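PDB 5NDX: glycosyl hydrolase from Rhizobium leguminosarum bv. trifolii, which probably hydrolyses the glycosidic bonds of alpha-L-iduronides, as a bacterial orthologue of human alpha-L-iduronidase in glycoside hydrolase family 39. Local coordinates for residues L42-G47 with T324-F329; K281-G286 with D416-S421; M369-T374 with C441-D446; W556-I561 with I565-L570. The protein carries 2 engineered substitutions. All coordinates share one frame; numbering follows the deposited sequence.

Interaction 1: L42-G47 with T324-F329; sequences LAYIGG and TIFAYF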
loop_
_atom_site.group_PDB
_atom_site.type_symbol
_atom_site.label_atom_id
_atom_site.label_comp_id
_atom_site.label_asym_id
_atom_site.label_seq_id
_atom_site.Cartn_x
_atom_site.Cartn_y
_atom_site.Cartn_z
ATOM N N LEU A 42 -2.094 10.994 -2.349
ATOM C CA LEU A 42 -2.965 10.086 -3.082
ATOM C C LEU A 42 -2.587 9.898 -4.552
ATOM O O LEU A 42 -2.894 8.872 -5.116
ATOM C CB LEU A 42 -4.431 10.496 -2.968
ATOM C CG LEU A 42 -5.029 10.417 -1.588
ATOM C CD1 LEU A 42 -6.453 10.931 -1.593
ATOM C CD2 LEU A 42 -4.994 9.024 -1.046
ATOM N N ALA A 43 -1.951 10.887 -5.158
ATOM C CA ALA A 43 -1.399 10.746 -6.499
ATOM C C ALA A 43 -0.316 9.688 -6.522
ATOM O O ALA A 43 -0.288 8.859 -7.432
ATOM C CB ALA A 43 -0.815 12.076 -6.954
ATOM N N TYR A 44 0.609 9.716 -5.538
ATOM C CA TYR A 44 1.628 8.640 -5.502
ATOM C C TYR A 44 1.012 7.300 -5.172
ATOM O O TYR A 44 1.367 6.300 -5.791
ATOM C CB TYR A 44 2.706 8.872 -4.478
ATOM C CG TYR A 44 3.477 10.125 -4.587
ATOM C CD1 TYR A 44 4.651 10.231 -5.347
ATOM C CD2 TYR A 44 3.041 11.235 -3.898
ATOM C CE1 TYR A 44 5.380 11.415 -5.346
ATOM C CE2 TYR A 44 3.727 12.404 -3.950
ATOM C CZ TYR A 44 4.885 12.502 -4.662
ATOM O OH TYR A 44 5.455 13.762 -4.590
ATOM N N ILE A 45 0.064 7.282 -4.222
ATOM C CA ILE A 45 -0.559 6.037 -3.762
ATOM C C ILE A 45 -1.400 5.384 -4.875
ATOM O O ILE A 45 -1.354 4.174 -5.054
ATOM C CB ILE A 45 -1.401 6.266 -2.519
ATOM C CG1 ILE A 45 -0.500 6.658 -1.352
ATOM C CG2 ILE A 45 -2.213 5.029 -2.158
ATOM C CD1 ILE A 45 -1.267 7.327 -0.212
ATOM N N GLY A 46 -2.102 6.188 -5.663
ATOM C CA GLY A 46 -2.865 5.666 -6.800
ATOM C C GLY A 46 -2.072 5.402 -8.062
ATOM O O GLY A 46 -2.634 4.988 -9.048
ATOM N N GLY A 47 -0.813 5.747 -8.080
ATOM C CA GLY A 47 0.020 5.579 -9.260
ATOM C C GLY A 47 0.879 4.332 -9.386
ATOM O O GLY A 47 1.666 4.269 -10.312
ATOM N N THR A 324 5.163 5.731 8.331
ATOM C CA THR A 324 4.598 6.604 7.295
ATOM C C THR A 324 5.332 6.274 6.001
ATOM O O THR A 324 6.531 5.888 6.011
ATOM C CB THR A 324 4.766 8.108 7.630
ATOM O OG1 THR A 324 6.136 8.485 7.573
ATOM C CG2 THR A 324 4.265 8.417 9.055
ATOM N N ILE A 325 4.623 6.413 4.892
ATOM C CA ILE A 325 5.166 6.141 3.600
ATOM C C ILE A 325 5.860 7.370 2.991
ATOM O O ILE A 325 6.537 7.239 1.935
ATOM C CB ILE A 325 4.116 5.560 2.603
ATOM C CG1 ILE A 325 2.819 6.352 2.582
ATOM C CG2 ILE A 325 3.904 4.090 2.909
ATOM C CD1 ILE A 325 1.911 6.082 1.415
ATOM N N PHE A 326 5.682 8.538 3.592
ATOM C CA PHE A 326 6.466 9.717 3.193
ATOM C C PHE A 326 7.088 10.351 4.420
ATOM O O PHE A 326 6.513 10.268 5.491
ATOM C CB PHE A 326 5.606 10.792 2.517
ATOM C CG PHE A 326 4.902 10.321 1.265
ATOM C CD1 PHE A 326 3.678 9.729 1.359
ATOM C CD2 PHE A 326 5.476 10.494 0.026
ATOM C CE1 PHE A 326 3.017 9.286 0.235
ATOM C CE2 PHE A 326 4.842 10.018 -1.122
ATOM C CZ PHE A 326 3.610 9.421 -1.008
ATOM N N ALA A 327 8.243 10.982 4.225
ATOM C CA ALA A 327 8.805 11.914 5.181
ATOM C C ALA A 327 8.312 13.336 4.842
ATOM O O ALA A 327 8.538 13.857 3.756
ATOM C CB ALA A 327 10.315 11.832 5.140
ATOM N N TYR A 328 7.576 13.913 5.767
ATOM C CA TYR A 328 6.972 15.230 5.645
ATOM C C TYR A 328 8.003 16.257 6.143
ATOM O O TYR A 328 8.548 16.117 7.222
ATOM C CB TYR A 328 5.679 15.280 6.507
ATOM C CG TYR A 328 5.123 16.660 6.684
ATOM C CD1 TYR A 328 4.325 17.256 5.694
ATOM C CD2 TYR A 328 5.414 17.395 7.830
ATOM C CE1 TYR A 328 3.845 18.556 5.836
ATOM C CE2 TYR A 328 4.932 18.698 7.990
ATOM C CZ TYR A 328 4.156 19.284 7.005
ATOM O OH TYR A 328 3.733 20.600 7.172
ATOM N N PHE A 329 8.297 17.240 5.310
ATOM C CA PHE A 329 9.076 18.410 5.672
ATOM C C PHE A 329 8.144 19.607 5.618
ATOM O O PHE A 329 7.513 19.871 4.585
ATOM C CB PHE A 329 10.156 18.663 4.639
ATOM C CG PHE A 329 11.266 17.683 4.672
ATOM C CD1 PHE A 329 11.163 16.463 4.002
ATOM C CD2 PHE A 329 12.407 17.978 5.365
ATOM C CE1 PHE A 329 12.205 15.556 4.030
ATOM C CE2 PHE A 329 13.448 17.086 5.398
ATOM C CZ PHE A 329 13.350 15.874 4.704
#
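Two side-chain pairs, Tyr44 with Phe326 and Ile45 with Ile325, carry the contact between helix 36-45 and the segment leading into strand 326-330. The backbones stay well apart, with 10.0 Å between the CA atoms of Tyr44 and Phe326, so the side chains do the bridging.

The aromatic pair is oblique: ring centroids lie 5.0 Å apart and the planes meet at 55°, neither a stack nor an edge-to-face pair. Contact is concentrated at the far end of the Phe326 ring, whose CE2 sits over one face of the tyrosine, near its rim. Phe326 CZ approaches Tyr44 CD2 to 3.5 Å, and Tyr44 CB lies in the plane of the phenylalanine, 3.6 Å from the same CZ.

The aliphatic pair meets at about a right angle. Ile325 CD1 is 3.7 Å from Ile45 CG1 and 3.8 Å from Ile45 CD1, so a single methyl rests on the longer branch of its partner. It gets there because Ile325 CG1 occupies the crowded position between backbone N and carbonyl carbon (chi1 48°).

Polar support lies within 324-329: Thr324 OG1 donates to Phe326 O over 2.8 Å, from 39° out of the carbonyl plane, tying the residues that flank Ile325.

Leu366 of helix 364-372 touches Tyr44, Ile325 and Phe326 together. Strand 358-362, the antiparallel partner of strand 326-330, adds Ile360 and Lys362 against Phe326, while Met553 of strand 549-557 touches Tyr44. Helix 36-45, which follows barrel strand 24-27, is thus packed against the antiparallel pair of strands 326-330 and 358-362.

Interaction 2: K281-G286 with D416-S421; sequences KAYYAG and DAINRS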
loop_
_atom_site.group_PDB
_atom_site.type_symbol
_atom_site.label_atom_id
_atom_site.label_comp_id
_atom_site.label_asym_id
_atom_site.label_seq_id
_atom_site.Cartn_x
_atom_site.Cartn_y
_atom_site.Cartn_z
ATOM N N LYS A 281 14.159 3.111 6.218
ATOM C CA LYS A 281 15.269 2.377 5.583
ATOM C C LYS A 281 14.867 1.028 5.014
ATOM O O LYS A 281 13.745 0.580 5.187
ATOM C CB LYS A 281 16.419 2.264 6.612
ATOM C CG LYS A 281 17.127 3.614 6.740
ATOM C CD LYS A 281 18.237 3.681 7.774
ATOM C CE LYS A 281 18.943 5.039 7.602
ATOM N NZ LYS A 281 19.753 5.445 8.740
ATOM N N ALA A 282 15.808 0.385 4.342
ATOM C CA ALA A 282 15.508 -0.821 3.623
ATOM C C ALA A 282 14.987 -1.944 4.517
ATOM O O ALA A 282 14.238 -2.791 4.032
ATOM C CB ALA A 282 16.729 -1.275 2.835
ATOM N N TYR A 283 15.265 -1.897 5.821
ATOM C CA TYR A 283 14.724 -2.886 6.719
ATOM C C TYR A 283 13.225 -2.997 6.589
ATOM O O TYR A 283 12.689 -4.095 6.597
ATOM C CB TYR A 283 15.093 -2.600 8.189
ATOM C CG TYR A 283 14.392 -3.522 9.173
ATOM C CD1 TYR A 283 13.123 -3.234 9.633
ATOM C CD2 TYR A 283 14.979 -4.703 9.592
ATOM C CE1 TYR A 283 12.457 -4.071 10.508
ATOM C CE2 TYR A 283 14.312 -5.561 10.440
ATOM C CZ TYR A 283 13.065 -5.227 10.907
ATOM O OH TYR A 283 12.382 -6.048 11.757
ATOM N N TYR A 284 12.547 -1.860 6.484
ATOM C CA TYR A 284 11.109 -1.858 6.417
ATOM C C TYR A 284 10.618 -2.442 5.075
ATOM O O TYR A 284 9.659 -3.153 5.074
ATOM C CB TYR A 284 10.565 -0.461 6.587
ATOM C CG TYR A 284 9.054 -0.318 6.778
ATOM C CD1 TYR A 284 8.261 -1.300 7.396
ATOM C CD2 TYR A 284 8.432 0.872 6.418
ATOM C CE1 TYR A 284 6.897 -1.080 7.612
ATOM C CE2 TYR A 284 7.087 1.066 6.603
ATOM C CZ TYR A 284 6.303 0.093 7.199
ATOM O OH TYR A 284 4.950 0.360 7.359
ATOM N N ALA A 285 11.316 -2.164 3.977
ATOM C CA ALA A 285 10.949 -2.783 2.718
ATOM C C ALA A 285 11.067 -4.275 2.817
ATOM O O ALA A 285 10.197 -5.012 2.335
ATOM C CB ALA A 285 11.836 -2.246 1.598
ATOM N N GLY A 286 12.191 -4.739 3.400
ATOM C CA GLY A 286 12.440 -6.169 3.562
ATOM C C GLY A 286 11.382 -6.854 4.391
ATOM O O GLY A 286 10.822 -7.892 3.998
ATOM N N ASP A 416 14.075 -10.714 11.158
ATOM C CA ASP A 416 13.378 -9.926 12.153
ATOM C C ASP A 416 14.314 -8.938 12.841
ATOM O O ASP A 416 13.945 -7.780 13.068
ATOM C CB ASP A 416 12.736 -10.868 13.180
ATOM C CG ASP A 416 11.512 -11.571 12.627
ATOM O OD1 ASP A 416 11.082 -11.307 11.486
ATOM O OD2 ASP A 416 10.939 -12.387 13.333
ATOM N N ALA A 417 15.539 -9.368 13.134
ATOM C CA ALA A 417 16.464 -8.478 13.844
ATOM C C ALA A 417 16.869 -7.281 12.994
ATOM O O ALA A 417 17.295 -7.394 11.817
ATOM C CB ALA A 417 17.678 -9.235 14.405
ATOM N N ILE A 418 16.744 -6.122 13.614
ATOM C CA ILE A 418 16.943 -4.821 12.955
ATOM C C ILE A 418 18.420 -4.495 12.724
ATOM O O ILE A 418 18.793 -3.896 11.750
ATOM C CB ILE A 418 16.310 -3.721 13.838
ATOM C CG1 ILE A 418 14.781 -3.925 13.838
ATOM C CG2 ILE A 418 16.620 -2.322 13.307
ATOM C CD1 ILE A 418 14.137 -3.415 15.098
ATOM N N ASN A 419 19.239 -4.926 13.651
ATOM C CA ASN A 419 20.638 -4.624 13.813
ATOM C C ASN A 419 21.535 -5.673 13.122
ATOM O O ASN A 419 22.659 -5.855 13.587
ATOM C CB ASN A 419 20.910 -4.693 15.351
ATOM C CG ASN A 419 20.493 -6.052 15.943
ATOM O OD1 ASN A 419 21.240 -6.989 15.881
ATOM N ND2 ASN A 419 19.258 -6.170 16.403
ATOM N N ARG A 420 21.017 -6.449 12.154
ATOM C CA ARG A 420 21.816 -7.451 11.444
ATOM C C ARG A 420 22.061 -6.985 10.024
ATOM O O ARG A 420 21.165 -6.408 9.391
ATOM C CB ARG A 420 21.140 -8.804 11.425
ATOM C CG ARG A 420 20.975 -9.420 12.810
ATOM C CD ARG A 420 21.852 -10.637 13.089
ATOM N NE ARG A 420 21.631 -11.646 12.048
ATOM C CZ ARG A 420 20.621 -12.527 11.986
ATOM N NH1 ARG A 420 19.650 -12.605 12.929
ATOM N NH2 ARG A 420 20.583 -13.353 10.945
ATOM N N SER A 421 23.290 -7.168 9.574
ATOM C CA SER A 421 23.786 -6.765 8.269
ATOM C C SER A 421 24.460 -7.989 7.644
ATOM O O SER A 421 24.594 -9.022 8.262
ATOM C CB SER A 421 24.782 -5.612 8.386
ATOM O OG SER A 421 25.910 -6.034 9.167
#
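The first turn of helix 282-300 faces an irregular loop, and the backbones come nearest at Tyr283 and Ile418, whose CA atoms are 6.9 Å apart. From the helix, Tyr283 makes the whole contact, with its CG anti to the backbone N (chi1 173°), a setting that sends the ring out to the loop.

The ring is engaged in two ways. Over one face lies Ile418 CG1, 4.0 Å from the ring centroid and 25° off the normal, which is the geometry of a CH-pi contact; its offset toward the rim brings it within 3.6 Å of Tyr283 CZ. In the second, Tyr283 OH donates to Asp416 O over 2.7 Å, with the donor tilted 25° from the carbonyl plane. Ala417 O also lies at the ring edge, 3.8 Å from Tyr283 CE2. A phenylalanine in place of Tyr283 could still pack under Ile418, but would probably leave the Asp416 carbonyl without this donor and the loop less firmly tied to the helix.

The Asp416 carboxylate is engaged by other residues: its OD1 forms a salt bridge with Arg290 NE and a hydrogen bond with Thr235 OG1. Trp278 makes an edge-to-face pair with Tyr283 and also touches Ile418.

The contact is an interdomain one, in which a helix of the (beta/alpha)8 barrel is fastened to the beta domain through the loop joining strands 407-413 and 422-431, two strands that are not neighbours in their sheet.

Interaction 3: M369-T374 with C441-D446; sequences MELLAT and CLLRID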
loop_
_atom_site.group_PDB
_atom_site.type_symbol
_atom_site.label_atom_id
_atom_site.label_comp_id
_atom_site.label_asym_id
_atom_site.label_seq_id
_atom_site.Cartn_x
_atom_site.Cartn_y
_atom_site.Cartn_z
ATOM N N MET A 369 6.210 -1.513 -1.963
ATOM C CA MET A 369 4.933 -1.813 -2.619
ATOM C C MET A 369 4.928 -1.548 -4.114
ATOM O O MET A 369 4.254 -2.286 -4.867
ATOM C CB MET A 369 3.780 -1.107 -1.905
ATOM C CG MET A 369 3.631 -1.642 -0.475
ATOM S SD MET A 369 2.318 -0.807 0.375
ATOM C CE MET A 369 0.982 -1.962 0.171
ATOM N N GLU A 370 5.700 -0.566 -4.558
ATOM C CA GLU A 370 5.945 -0.371 -5.986
ATOM C C GLU A 370 6.576 -1.588 -6.661
ATOM O O GLU A 370 6.139 -1.981 -7.740
ATOM C CB GLU A 370 6.820 0.856 -6.270
ATOM C CG GLU A 370 6.135 2.183 -5.979
ATOM C CD GLU A 370 6.955 3.441 -6.390
ATOM O OE1 GLU A 370 7.001 3.857 -7.583
ATOM O OE2 GLU A 370 7.549 4.035 -5.488
ATOM N N LEU A 371 7.596 -2.166 -6.029
ATOM C CA LEU A 371 8.217 -3.347 -6.524
ATOM C C LEU A 371 7.283 -4.530 -6.502
ATOM O O LEU A 371 7.179 -5.253 -7.488
ATOM C CB LEU A 371 9.523 -3.683 -5.780
ATOM C CG LEU A 371 10.797 -3.061 -6.343
ATOM C CD1 LEU A 371 10.731 -1.578 -6.394
ATOM C CD2 LEU A 371 12.009 -3.428 -5.500
ATOM N N LEU A 372 6.653 -4.759 -5.371
ATOM C CA LEU A 372 5.736 -5.898 -5.226
ATOM C C LEU A 372 4.519 -5.822 -6.209
ATOM O O LEU A 372 3.968 -6.865 -6.616
ATOM C CB LEU A 372 5.244 -6.012 -3.774
ATOM C CG LEU A 372 6.294 -6.348 -2.717
ATOM C CD1 LEU A 372 5.785 -6.064 -1.324
ATOM C CD2 LEU A 372 6.645 -7.800 -2.801
ATOM N N ALA A 373 4.148 -4.604 -6.601
ATOM C CA ALA A 373 3.015 -4.378 -7.475
ATOM C C ALA A 373 3.267 -4.962 -8.857
ATOM O O ALA A 373 2.307 -5.232 -9.542
ATOM C CB ALA A 373 2.742 -2.899 -7.609
ATOM N N THR A 374 4.542 -5.153 -9.240
ATOM C CA THR A 374 4.902 -5.740 -10.533
ATOM C C THR A 374 4.756 -7.225 -10.645
ATOM O O THR A 374 5.034 -7.768 -11.713
ATOM C CB THR A 374 6.367 -5.411 -10.932
ATOM O OG1 THR A 374 7.306 -6.113 -10.071
ATOM C CG2 THR A 374 6.601 -3.922 -10.854
ATOM N N CYS A 441 15.382 -6.366 -16.129
ATOM C CA CYS A 441 15.349 -5.159 -15.322
ATOM C C CYS A 441 15.516 -5.578 -13.876
ATOM O O CYS A 441 14.792 -6.458 -13.415
ATOM C CB CYS A 441 14.006 -4.388 -15.437
ATOM S SG CYS A 441 13.474 -4.230 -17.163
ATOM N N LEU A 442 16.499 -4.975 -13.196
ATOM C CA LEU A 442 16.789 -5.279 -11.812
ATOM C C LEU A 442 16.563 -4.036 -10.968
ATOM O O LEU A 442 17.266 -3.058 -11.128
ATOM C CB LEU A 442 18.227 -5.738 -11.672
ATOM C CG LEU A 442 18.652 -6.858 -12.616
ATOM C CD1 LEU A 442 20.162 -6.981 -12.609
ATOM C CD2 LEU A 442 17.984 -8.181 -12.286
ATOM N N LEU A 443 15.562 -4.066 -10.109
ATOM C CA LEU A 443 15.267 -2.966 -9.203
ATOM C C LEU A 443 15.696 -3.369 -7.767
ATOM O O LEU A 443 15.511 -4.527 -7.376
ATOM C CB LEU A 443 13.784 -2.691 -9.212
ATOM C CG LEU A 443 13.196 -2.287 -10.542
ATOM C CD1 LEU A 443 11.699 -2.460 -10.521
ATOM C CD2 LEU A 443 13.531 -0.820 -10.765
ATOM N N ARG A 444 16.217 -2.410 -7.005
ATOM C CA ARG A 444 16.795 -2.672 -5.695
ATOM C C ARG A 444 16.470 -1.581 -4.714
ATOM O O ARG A 444 16.596 -0.373 -5.019
ATOM C CB ARG A 444 18.324 -2.784 -5.820
ATOM C CG ARG A 444 19.158 -2.911 -4.540
ATOM C CD ARG A 444 18.818 -4.114 -3.715
ATOM N NE ARG A 444 19.145 -5.367 -4.359
ATOM C CZ ARG A 444 20.389 -5.846 -4.538
ATOM N NH1 ARG A 444 21.465 -5.178 -4.160
ATOM N NH2 ARG A 444 20.553 -7.020 -5.115
ATOM N N ILE A 445 16.047 -2.030 -3.543
ATOM C CA ILE A 445 15.959 -1.224 -2.356
ATOM C C ILE A 445 16.967 -1.795 -1.333
ATOM O O ILE A 445 16.796 -2.899 -0.849
ATOM C CB ILE A 445 14.548 -1.218 -1.714
ATOM C CG1 ILE A 445 13.506 -0.815 -2.746
ATOM C CG2 ILE A 445 14.533 -0.233 -0.538
ATOM C CD1 ILE A 445 12.086 -1.058 -2.308
ATOM N N ASP A 446 17.991 -1.013 -1.026
ATOM C CA ASP A 446 18.971 -1.383 -0.016
ATOM C C ASP A 446 19.633 -0.077 0.402
ATOM O O ASP A 446 19.200 1.024 0.020
ATOM C CB ASP A 446 19.941 -2.482 -0.478
ATOM C CG ASP A 446 20.874 -2.055 -1.618
ATOM O OD1 ASP A 446 21.015 -0.815 -1.845
ATOM O OD2 ASP A 446 21.517 -2.954 -2.296
#
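Helix 364-372 lies against strand 436-445; the nearest CA atoms, those of Leu371 and Leu443, are 7.6 Å apart, and the contact is made largely through side chains. This is helix-on-sheet packing between the glycosidase barrel region and the large mixed sheet of the adjoining beta domain.

From the helix, Leu371 makes the contact. Its CD2 methyl reaches Ile445 CD1 at 4.0 Å, the two side chains sliding past each other in opposite directions. Toward Leu443 it crosses obliquely, with Leu371 CG 4.2 Å from Leu443 CB. Ile445 presents its longer branch because CG1 is anti to the carbonyl carbon (chi1 -54°). Gln521 of neighbouring strand 518-526 also touches Leu371.

On the strand, Arg444 directs its CB away from the helix, and its NH1 forms a salt bridge with Asp446 OD2 at 2.9 Å. Thr520 and Asp513 take other N-H groups of this guanidinium, which probably fixes its rotation, and Asp446 OD1 accepts from Glu448 N.

On the backbone side of the same leucine, Leu371 O is gripped twice by one residue: Thr374 N reaches it at 3.2 Å, and Thr374 OG1 donates to it over 2.7 Å with a C=O...donor angle of 161°.

Interaction 4: W556-I561 with I565-L570; sequences WAAGDI and IFYDVL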
loop_
_atom_site.group_PDB
_atom_site.type_symbol
_atom_site.label_atom_id
_atom_site.label_comp_id
_atom_site.label_asym_id
_atom_site.label_seq_id
_atom_site.Cartn_x
_atom_site.Cartn_y
_atom_site.Cartn_z
ATOM N N TRP A 556 -1.039 10.577 -13.625
ATOM C CA TRP A 556 -1.499 10.067 -14.903
ATOM C C TRP A 556 -1.824 8.602 -14.764
ATOM O O TRP A 556 -1.757 8.068 -13.658
ATOM C CB TRP A 556 -0.474 10.351 -16.007
ATOM C CG TRP A 556 0.825 9.693 -15.894
ATOM C CD1 TRP A 556 1.198 8.517 -16.439
ATOM C CD2 TRP A 556 1.977 10.223 -15.242
ATOM N NE1 TRP A 556 2.511 8.264 -16.154
ATOM C CE2 TRP A 556 3.016 9.296 -15.420
ATOM C CE3 TRP A 556 2.218 11.378 -14.493
ATOM C CZ2 TRP A 556 4.283 9.468 -14.862
ATOM C CZ3 TRP A 556 3.519 11.586 -13.983
ATOM C CH2 TRP A 556 4.526 10.612 -14.172
ATOM N N ALA A 557 -2.184 7.944 -15.857
ATOM C CA ALA A 557 -2.504 6.524 -15.867
ATOM C C ALA A 557 -1.655 5.877 -16.930
ATOM O O ALA A 557 -1.281 6.528 -17.898
ATOM C CB ALA A 557 -4.023 6.326 -16.191
ATOM N N ALA A 558 -1.325 4.604 -16.742
ATOM C CA ALA A 558 -0.628 3.799 -17.749
ATOM C C ALA A 558 -1.559 3.610 -18.974
ATOM O O ALA A 558 -2.763 3.500 -18.808
ATOM C CB ALA A 558 -0.256 2.403 -17.159
ATOM N N GLY A 559 -0.988 3.578 -20.169
ATOM C CA GLY A 559 -1.736 3.384 -21.393
ATOM C C GLY A 559 -2.242 1.966 -21.490
ATOM O O GLY A 559 -3.262 1.704 -22.135
ATOM N N ASP A 560 -1.520 1.024 -20.879
ATOM C CA ASP A 560 -2.019 -0.339 -20.789
ATOM C C ASP A 560 -1.392 -1.059 -19.622
ATOM O O ASP A 560 -0.767 -0.421 -18.782
ATOM C CB ASP A 560 -1.823 -1.068 -22.129
ATOM C CG ASP A 560 -0.399 -1.278 -22.464
ATOM O OD1 ASP A 560 0.493 -1.319 -21.567
ATOM O OD2 ASP A 560 -0.147 -1.424 -23.652
ATOM N N ILE A 561 -1.525 -2.386 -19.629
ATOM C CA ILE A 561 -1.076 -3.245 -18.494
ATOM C C ILE A 561 0.277 -3.933 -18.764
ATOM O O ILE A 561 0.727 -4.740 -17.979
ATOM C CB ILE A 561 -2.156 -4.298 -18.053
ATOM C CG1 ILE A 561 -1.988 -4.646 -16.557
ATOM C CG2 ILE A 561 -2.158 -5.548 -18.952
ATOM C CD1 ILE A 561 -1.649 -3.442 -15.711
ATOM N N ILE A 565 7.346 -1.015 -17.715
ATOM C CA ILE A 565 7.216 0.313 -18.296
ATOM C C ILE A 565 7.684 1.391 -17.332
ATOM O O ILE A 565 7.288 1.393 -16.162
ATOM C CB ILE A 565 5.760 0.610 -18.682
ATOM C CG1 ILE A 565 5.233 -0.475 -19.631
ATOM C CG2 ILE A 565 5.667 1.967 -19.376
ATOM C CD1 ILE A 565 5.994 -0.640 -20.972
ATOM N N PHE A 566 8.522 2.287 -17.839
ATOM C CA PHE A 566 9.073 3.410 -17.110
ATOM C C PHE A 566 8.675 4.741 -17.752
ATOM O O PHE A 566 8.600 4.831 -18.978
ATOM C CB PHE A 566 10.598 3.292 -17.159
ATOM C CG PHE A 566 11.096 2.029 -16.552
ATOM C CD1 PHE A 566 11.246 0.896 -17.308
ATOM C CD2 PHE A 566 11.351 1.971 -15.187
ATOM C CE1 PHE A 566 11.708 -0.270 -16.737
ATOM C CE2 PHE A 566 11.821 0.800 -14.620
ATOM C CZ PHE A 566 11.981 -0.318 -15.395
ATOM N N TYR A 567 8.445 5.774 -16.954
ATOM C CA TYR A 567 7.981 7.075 -17.473
ATOM C C TYR A 567 9.072 8.125 -17.308
ATOM O O TYR A 567 9.864 8.105 -16.331
ATOM C CB TYR A 567 6.669 7.520 -16.802
ATOM C CG TYR A 567 5.584 6.511 -16.952
ATOM C CD1 TYR A 567 4.786 6.462 -18.099
ATOM C CD2 TYR A 567 5.410 5.515 -16.009
ATOM C CE1 TYR A 567 3.816 5.457 -18.255
ATOM C CE2 TYR A 567 4.446 4.520 -16.156
ATOM C CZ TYR A 567 3.628 4.501 -17.291
ATOM O OH TYR A 567 2.687 3.485 -17.411
ATOM N N ASP A 568 9.147 9.000 -18.301
ATOM C CA ASP A 568 9.897 10.248 -18.226
ATOM C C ASP A 568 8.893 11.386 -18.236
ATOM O O ASP A 568 7.820 11.291 -18.849
ATOM C CB ASP A 568 10.750 10.391 -19.468
ATOM C CG ASP A 568 11.845 9.330 -19.556
ATOM O OD1 ASP A 568 12.316 8.809 -18.516
ATOM O OD2 ASP A 568 12.209 9.010 -20.696
ATOM N N VAL A 569 9.260 12.452 -17.561
ATOM C CA VAL A 569 8.511 13.675 -17.539
ATOM C C VAL A 569 9.358 14.706 -18.219
ATOM O O VAL A 569 10.545 14.854 -17.886
ATOM C CB VAL A 569 8.196 14.136 -16.123
ATOM C CG1 VAL A 569 7.484 15.481 -16.166
ATOM C CG2 VAL A 569 7.323 13.119 -15.430
ATOM N N LEU A 570 8.757 15.401 -19.178
ATOM C CA LEU A 570 9.430 16.467 -19.911
ATOM C C LEU A 570 8.710 17.801 -19.784
ATOM O O LEU A 570 7.536 17.874 -19.446
ATOM C CB LEU A 570 9.548 16.113 -21.375
ATOM C CG LEU A 570 10.280 14.818 -21.682
ATOM C CD1 LEU A 570 9.271 13.739 -21.902
ATOM C CD2 LEU A 570 11.074 14.973 -22.967
HETATM O O HOH W 1 1.733 4.050 -20.660
#
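Trp556 turns the edge of its indole onto the face of Tyr567, an edge-to-face pair with the five-membered ring and phenol centroids 4.8 Å apart and the planes at 73°. NE1 is the atom over the phenol: it stands above the ring, offset toward the rim, 3.5 Å from Tyr567 CD1. Farther along the indole, Trp556 CZ2 packs on Tyr567 CB at 3.6 Å, and Trp556 CH2 meets Val569 CG2 at 4.0 Å. The tryptophan CG lies between its backbone N and carbonyl carbon (chi1 65°), which turns the indole across toward strand 566-572.

At the other end of the phenol, Tyr567 OH comes within 3.1 Å of Ala558 CB. A water in the plane of the ring accepts from Gly559 N at 2.8 Å and has a weak link, 3.4 Å long, to Tyr567 OH. With an alanine in place of Tyr567, the indole edge would probably lose the face it rests on, and a gap would open where the phenol lay against Trp556 and Ala558.

In the next shell, Leu538, Phe591 and Val604 also touch Trp556, while Thr589 OG1 and Arg89 NH2 both donate to its carbonyl oxygen. Ala606 lies against Tyr567.

The two aromatics belong to facing sheets, 536-545/549-557/590-594 and 579-580/566-572/601-607/618-620. This three-plus-four strand layout, with a core tryptophan and tyrosine on its second and third strands, is consistent with a fibronectin type III-like beta-sandwich.

Interactions 2 and 3 touch directly: Ala282 CB lies 3.6 Å from Asp446 CA, and Ala285 CB 4.0 Å from Ile445 CG2, so the first turn of helix 282-300 packs directly on the 441-446 segment. Interaction 1 stands apart, its centre about 17 Å from that of interaction 3, yet helix 364-372 joins them, contributing Leu366 to the former and Leu371 to the latter. Interaction 4 approaches interaction 3 to about 4 Å between nearest atoms without touching, and its centre is about 31 Å from that of interaction 2. None lies at the ligand-binding sites; the Ile325 side chain of interaction 1 is about 12 Å from a bound methylumbelliferyl uronide.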